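Local structure of 3-hydroxyisobutyryl-CoA hydrolase (Mycobacterium thermoresistibile, 4HDT) at residues P266-R278 with A325-F339. The protein probably hydrolyses 3-hydroxyisobutyryl-CoA to 3-hydroxyisobutyrate and free CoA; it belongs to the crotonase-like family and also binds zinc ions. Residues are numbered along the deposited sequence; the frame is centred on the assembly and turned at random.
Sequences PIALSVTLESVRR and ATLAEVTEADVEAYF
Two helices from the C-terminal part of this crotonase-like chain meet through Val335, a knob in the hole lined by Ile267, Ser270, Val271 and Glu274. Helix 266-278 and the short helix 332-336 cross at -69°, their axes 9.6 Å apart. The two methyls of Val335 point to different residues: CG2 lies 3.7 Å from Ser270 CB, while CG1 packs on Glu274 CB. Upstream, Val330 sends CG1 to Ile267 CD1 and CG2 to Pro266 CB, and Leu327 CD2 reaches Pro266 O. A Thr331-Asp334 capping box starts the short helix.

Val271 CG2 stands over one face of Tyr338, a CH-pi contact 3.7 Å from the ring centroid. Phe339 turns its edge to Ser275 OG, 3.4 Å from Phe339 CZ; this hydroxyl donates to Val271 O, which accepts Ser275 N from the opposite face of its plane. Over one face of Phe339 the Arg278 guanidinium stacks in a cation-pi contact, Arg278 CZ 4.1 Å from the Phe339 ring centroid. Arg278 CG lies anti to the carbonyl carbon (chi1 -71°) and the chain runs straight to NE, allowing two salt bridges near the guanidinium plane: NE meets the anti lone pair of Glu274 OE2 (2.8 Å, 172°), and NH2 meets Glu336 OE1 at 2.9 Å, nearly along its C-O axis. A water joins Arg278 NH1 to Glu336 OE2. Val295 of helix 285-299 touches both Val271 and Phe339.

In this salt-bridge network the guanidinium is held in place, and its rotation restricted, by a carboxylate from each segment and the aromatic face; its charge probably offsets repulsion between Glu274 and Glu336.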
loop_
_atom_site.group_PDB
_atom_site.type_symbol
_atom_site.label_atom_id
_atom_site.label_comp_id
_atom_site.label_asym_id
_atom_site.label_seq_id
_atom_site.Cartn_x
_atom_site.Cartn_y
_atom_site.Cartn_z
ATOM N N PRO A 266 16.238 -10.673 3.631
ATOM C CA PRO A 266 16.051 -11.949 2.887
ATOM C C PRO A 266 14.743 -12.685 3.162
ATOM O O PRO A 266 14.050 -13.066 2.225
ATOM C CB PRO A 266 17.274 -12.775 3.289
ATOM C CG PRO A 266 18.337 -11.718 3.467
ATOM C CD PRO A 266 17.613 -10.570 4.156
ATOM N N ILE A 267 14.350 -12.806 4.435
ATOM C CA ILE A 267 13.112 -13.511 4.739
ATOM C C ILE A 267 11.906 -12.709 4.235
ATOM O O ILE A 267 11.016 -13.275 3.611
ATOM C CB ILE A 267 12.982 -13.897 6.228
ATOM C CG1 ILE A 267 11.784 -14.825 6.456
ATOM C CG2 ILE A 267 12.877 -12.655 7.105
ATOM C CD1 ILE A 267 11.830 -16.127 5.692
ATOM N N ALA A 268 11.926 -11.396 4.401
ATOM C CA ALA A 268 10.793 -10.578 3.917
ATOM C C ALA A 268 10.647 -10.650 2.373
ATOM O O ALA A 268 9.547 -10.761 1.867
ATOM C CB ALA A 268 10.912 -9.148 4.386
ATOM N N LEU A 269 11.765 -10.599 1.675
ATOM C CA LEU A 269 11.788 -10.735 0.212
ATOM C C LEU A 269 11.152 -12.054 -0.183
ATOM O O LEU A 269 10.312 -12.081 -1.081
ATOM C CB LEU A 269 13.217 -10.711 -0.355
ATOM C CG LEU A 269 13.855 -9.327 -0.405
ATOM C CD1 LEU A 269 15.380 -9.472 -0.550
ATOM C CD2 LEU A 269 13.213 -8.415 -1.455
ATOM N N SER A 270 11.557 -13.120 0.500
ATOM C CA SER A 270 11.113 -14.481 0.168
ATOM C C SER A 270 9.621 -14.636 0.424
ATOM O O SER A 270 8.898 -15.252 -0.357
ATOM C CB SER A 270 11.913 -15.508 0.957
ATOM O OG SER A 270 13.315 -15.350 0.744
ATOM N N VAL A 271 9.168 -14.084 1.529
ATOM C CA VAL A 271 7.754 -14.190 1.871
ATOM C C VAL A 271 6.931 -13.311 0.919
ATOM O O VAL A 271 5.809 -13.668 0.531
ATOM C CB VAL A 271 7.506 -13.861 3.340
ATOM C CG1 VAL A 271 6.021 -13.871 3.652
ATOM C CG2 VAL A 271 8.244 -14.832 4.271
ATOM N N THR A 272 7.477 -12.157 0.538
ATOM C CA THR A 272 6.838 -11.264 -0.414
ATOM C C THR A 272 6.632 -11.929 -1.780
ATOM O O THR A 272 5.541 -11.867 -2.356
ATOM C CB THR A 272 7.586 -9.931 -0.520
ATOM O OG1 THR A 272 7.483 -9.268 0.747
ATOM C CG2 THR A 272 6.958 -9.037 -1.580
ATOM N N LEU A 273 7.675 -12.576 -2.284
ATOM C CA LEU A 273 7.542 -13.303 -3.537
ATOM C C LEU A 273 6.438 -14.363 -3.451
ATOM O O LEU A 273 5.568 -14.449 -4.337
ATOM C CB LEU A 273 8.873 -13.924 -3.954
ATOM C CG LEU A 273 8.890 -14.729 -5.268
ATOM C CD1 LEU A 273 8.409 -13.842 -6.410
ATOM C CD2 LEU A 273 10.302 -15.254 -5.528
ATOM N N GLU A 274 6.432 -15.115 -2.370
ATOM C CA GLU A 274 5.419 -16.167 -2.197
ATOM C C GLU A 274 4.020 -15.563 -2.022
ATOM O O GLU A 274 3.041 -16.110 -2.553
ATOM C CB GLU A 274 5.772 -17.066 -1.026
ATOM C CG GLU A 274 4.844 -18.240 -0.821
ATOM C CD GLU A 274 4.959 -19.331 -1.871
ATOM O OE1 GLU A 274 5.967 -19.424 -2.631
ATOM O OE2 GLU A 274 3.987 -20.107 -1.951
ATOM N N SER A 275 3.933 -14.436 -1.308
ATOM C CA SER A 275 2.636 -13.797 -1.073
ATOM C C SER A 275 2.006 -13.330 -2.373
ATOM O O SER A 275 0.815 -13.513 -2.617
ATOM C CB SER A 275 2.793 -12.613 -0.115
ATOM O OG SER A 275 3.129 -13.093 1.171
ATOM N N VAL A 276 2.809 -12.693 -3.238
ATOM C CA VAL A 276 2.260 -12.154 -4.468
ATOM C C VAL A 276 1.832 -13.311 -5.371
ATOM O O VAL A 276 0.770 -13.272 -5.997
ATOM C CB VAL A 276 3.262 -11.186 -5.147
ATOM C CG1 VAL A 276 2.751 -10.776 -6.521
ATOM C CG2 VAL A 276 3.491 -9.965 -4.303
ATOM N N ARG A 277 2.641 -14.350 -5.427
ATOM C CA ARG A 277 2.275 -15.518 -6.227
ATOM C C ARG A 277 1.010 -16.205 -5.737
ATOM O O ARG A 277 0.159 -16.579 -6.549
ATOM C CB ARG A 277 3.428 -16.469 -6.258
ATOM C CG ARG A 277 4.511 -15.951 -7.141
ATOM C CD ARG A 277 5.558 -17.012 -7.155
ATOM N NE ARG A 277 6.656 -16.571 -7.951
ATOM C CZ ARG A 277 7.850 -17.154 -7.924
ATOM N NH1 ARG A 277 8.105 -18.189 -7.117
ATOM N NH2 ARG A 277 8.780 -16.662 -8.680
ATOM N N ARG A 278 0.851 -16.347 -4.423
ATOM C CA ARG A 278 -0.386 -16.929 -3.866
ATOM C C ARG A 278 -1.593 -16.007 -4.076
ATOM O O ARG A 278 -2.651 -16.466 -4.449
ATOM C CB ARG A 278 -0.217 -17.247 -2.374
ATOM C CG ARG A 278 0.706 -18.422 -2.087
ATOM C CD ARG A 278 0.704 -18.785 -0.632
ATOM N NE ARG A 278 1.732 -19.765 -0.331
ATOM C CZ ARG A 278 1.733 -20.557 0.743
ATOM N NH1 ARG A 278 0.725 -20.562 1.613
ATOM N NH2 ARG A 278 2.736 -21.398 0.913
ATOM N N ALA A 325 20.920 -13.703 7.224
ATOM C CA ALA A 325 21.636 -12.623 6.561
ATOM C C ALA A 325 21.663 -12.802 5.045
ATOM O O ALA A 325 21.920 -11.855 4.327
ATOM C CB ALA A 325 23.056 -12.525 7.090
ATOM N N THR A 326 21.419 -14.015 4.571
ATOM C CA THR A 326 21.484 -14.290 3.132
ATOM C C THR A 326 20.270 -15.089 2.702
ATOM O O THR A 326 19.711 -15.847 3.490
ATOM C CB THR A 326 22.758 -15.097 2.768
ATOM O OG1 THR A 326 22.695 -16.425 3.326
ATOM C CG2 THR A 326 23.982 -14.411 3.293
ATOM N N LEU A 327 19.882 -14.935 1.434
ATOM C CA LEU A 327 18.804 -15.734 0.860
ATOM C C LEU A 327 19.073 -17.235 0.904
ATOM O O LEU A 327 18.164 -18.020 1.054
ATOM C CB LEU A 327 18.552 -15.313 -0.581
ATOM C CG LEU A 327 17.925 -13.932 -0.715
ATOM C CD1 LEU A 327 18.119 -13.390 -2.115
ATOM C CD2 LEU A 327 16.432 -13.989 -0.424
ATOM N N ALA A 328 20.335 -17.629 0.771
ATOM C CA ALA A 328 20.687 -19.035 0.787
ATOM C C ALA A 328 20.334 -19.726 2.107
ATOM O O ALA A 328 20.115 -20.933 2.127
ATOM C CB ALA A 328 22.177 -19.197 0.484
ATOM N N GLU A 329 20.262 -18.949 3.193
ATOM C CA GLU A 329 19.885 -19.452 4.529
ATOM C C GLU A 329 18.359 -19.497 4.776
ATOM O O GLU A 329 17.914 -19.935 5.825
ATOM C CB GLU A 329 20.553 -18.608 5.622
ATOM C CG GLU A 329 22.076 -18.546 5.563
ATOM C CD GLU A 329 22.631 -17.464 6.466
ATOM O OE1 GLU A 329 23.028 -16.382 5.987
ATOM O OE2 GLU A 329 22.628 -17.674 7.689
ATOM N N VAL A 330 17.561 -19.001 3.845
ATOM C CA VAL A 330 16.106 -19.067 3.957
ATOM C C VAL A 330 15.624 -20.423 3.443
ATOM O O VAL A 330 15.850 -20.753 2.274
ATOM C CB VAL A 330 15.454 -17.920 3.155
ATOM C CG1 VAL A 330 13.932 -18.021 3.166
ATOM C CG2 VAL A 330 15.902 -16.571 3.685
ATOM N N THR A 331 14.965 -21.202 4.302
ATOM C CA THR A 331 14.433 -22.516 3.906
ATOM C C THR A 331 12.986 -22.370 3.474
ATOM O O THR A 331 12.339 -21.337 3.721
ATOM C CB THR A 331 14.445 -23.533 5.054
ATOM O OG1 THR A 331 13.558 -23.075 6.089
ATOM C CG2 THR A 331 15.844 -23.712 5.638
ATOM N N GLU A 332 12.461 -23.422 2.864
ATOM C CA GLU A 332 11.075 -23.402 2.453
ATOM C C GLU A 332 10.171 -23.368 3.669
ATOM O O GLU A 332 9.133 -22.711 3.618
ATOM C CB GLU A 332 10.730 -24.597 1.576
ATOM C CG GLU A 332 11.473 -24.578 0.250
ATOM C CD GLU A 332 11.149 -25.765 -0.629
ATOM O OE1 GLU A 332 10.556 -26.751 -0.139
ATOM O OE2 GLU A 332 11.482 -25.705 -1.832
ATOM N N ALA A 333 10.572 -24.042 4.754
ATOM C CA ALA A 333 9.791 -24.032 6.000
ATOM C C ALA A 333 9.777 -22.654 6.632
ATOM O O ALA A 333 8.777 -22.267 7.215
ATOM C CB ALA A 333 10.322 -25.049 7.005
ATOM N N ASP A 334 10.899 -21.936 6.555
ATOM C CA ASP A 334 10.958 -20.565 7.073
ATOM C C ASP A 334 9.871 -19.693 6.414
ATOM O O ASP A 334 9.181 -18.922 7.093
ATOM C CB ASP A 334 12.310 -19.897 6.802
ATOM C CG ASP A 334 13.458 -20.467 7.636
ATOM O OD1 ASP A 334 13.238 -21.050 8.724
ATOM O OD2 ASP A 334 14.607 -20.314 7.174
ATOM N N VAL A 335 9.752 -19.798 5.090
ATOM C CA VAL A 335 8.721 -19.050 4.336
ATOM C C VAL A 335 7.332 -19.549 4.692
ATOM O O VAL A 335 6.424 -18.756 5.013
ATOM C CB VAL A 335 8.943 -19.174 2.800
ATOM C CG1 VAL A 335 7.769 -18.587 2.014
ATOM C CG2 VAL A 335 10.254 -18.528 2.409
ATOM N N GLU A 336 7.167 -20.872 4.693
ATOM C CA GLU A 336 5.862 -21.455 4.990
ATOM C C GLU A 336 5.335 -21.050 6.352
ATOM O O GLU A 336 4.117 -20.906 6.529
ATOM C CB GLU A 336 5.914 -22.991 4.831
ATOM C CG GLU A 336 4.670 -23.744 5.236
ATOM C CD GLU A 336 3.426 -23.414 4.415
ATOM O OE1 GLU A 336 3.533 -22.922 3.275
ATOM O OE2 GLU A 336 2.319 -23.665 4.937
ATOM N N ALA A 337 6.230 -20.836 7.306
ATOM C CA ALA A 337 5.821 -20.419 8.673
ATOM C C ALA A 337 5.009 -19.119 8.693
ATOM O O ALA A 337 4.187 -18.924 9.572
ATOM C CB ALA A 337 7.044 -20.275 9.555
ATOM N N TYR A 338 5.213 -18.235 7.724
ATOM C CA TYR A 338 4.486 -16.971 7.696
ATOM C C TYR A 338 3.034 -17.118 7.280
ATOM O O TYR A 338 2.234 -16.218 7.495
ATOM C CB TYR A 338 5.170 -15.960 6.797
ATOM C CG TYR A 338 6.382 -15.285 7.403
ATOM C CD1 TYR A 338 7.585 -15.964 7.550
ATOM C CD2 TYR A 338 6.336 -13.945 7.728
ATOM C CE1 TYR A 338 8.711 -15.328 8.080
ATOM C CE2 TYR A 338 7.452 -13.281 8.222
ATOM C CZ TYR A 338 8.634 -13.972 8.399
ATOM O OH TYR A 338 9.730 -13.293 8.870
ATOM N N PHE A 339 2.672 -18.275 6.723
ATOM C CA PHE A 339 1.339 -18.520 6.204
ATOM C C PHE A 339 0.530 -19.415 7.125
ATOM O O PHE A 339 -0.570 -19.806 6.765
ATOM C CB PHE A 339 1.444 -19.113 4.786
ATOM C CG PHE A 339 2.069 -18.174 3.811
ATOM C CD1 PHE A 339 1.298 -17.238 3.162
ATOM C CD2 PHE A 339 3.441 -18.194 3.555
ATOM C CE1 PHE A 339 1.874 -16.319 2.293
ATOM C CE2 PHE A 339 4.016 -17.300 2.677
ATOM C CZ PHE A 339 3.244 -16.360 2.052
HETATM O O HOH W 1 0.237 -22.808 3.685
#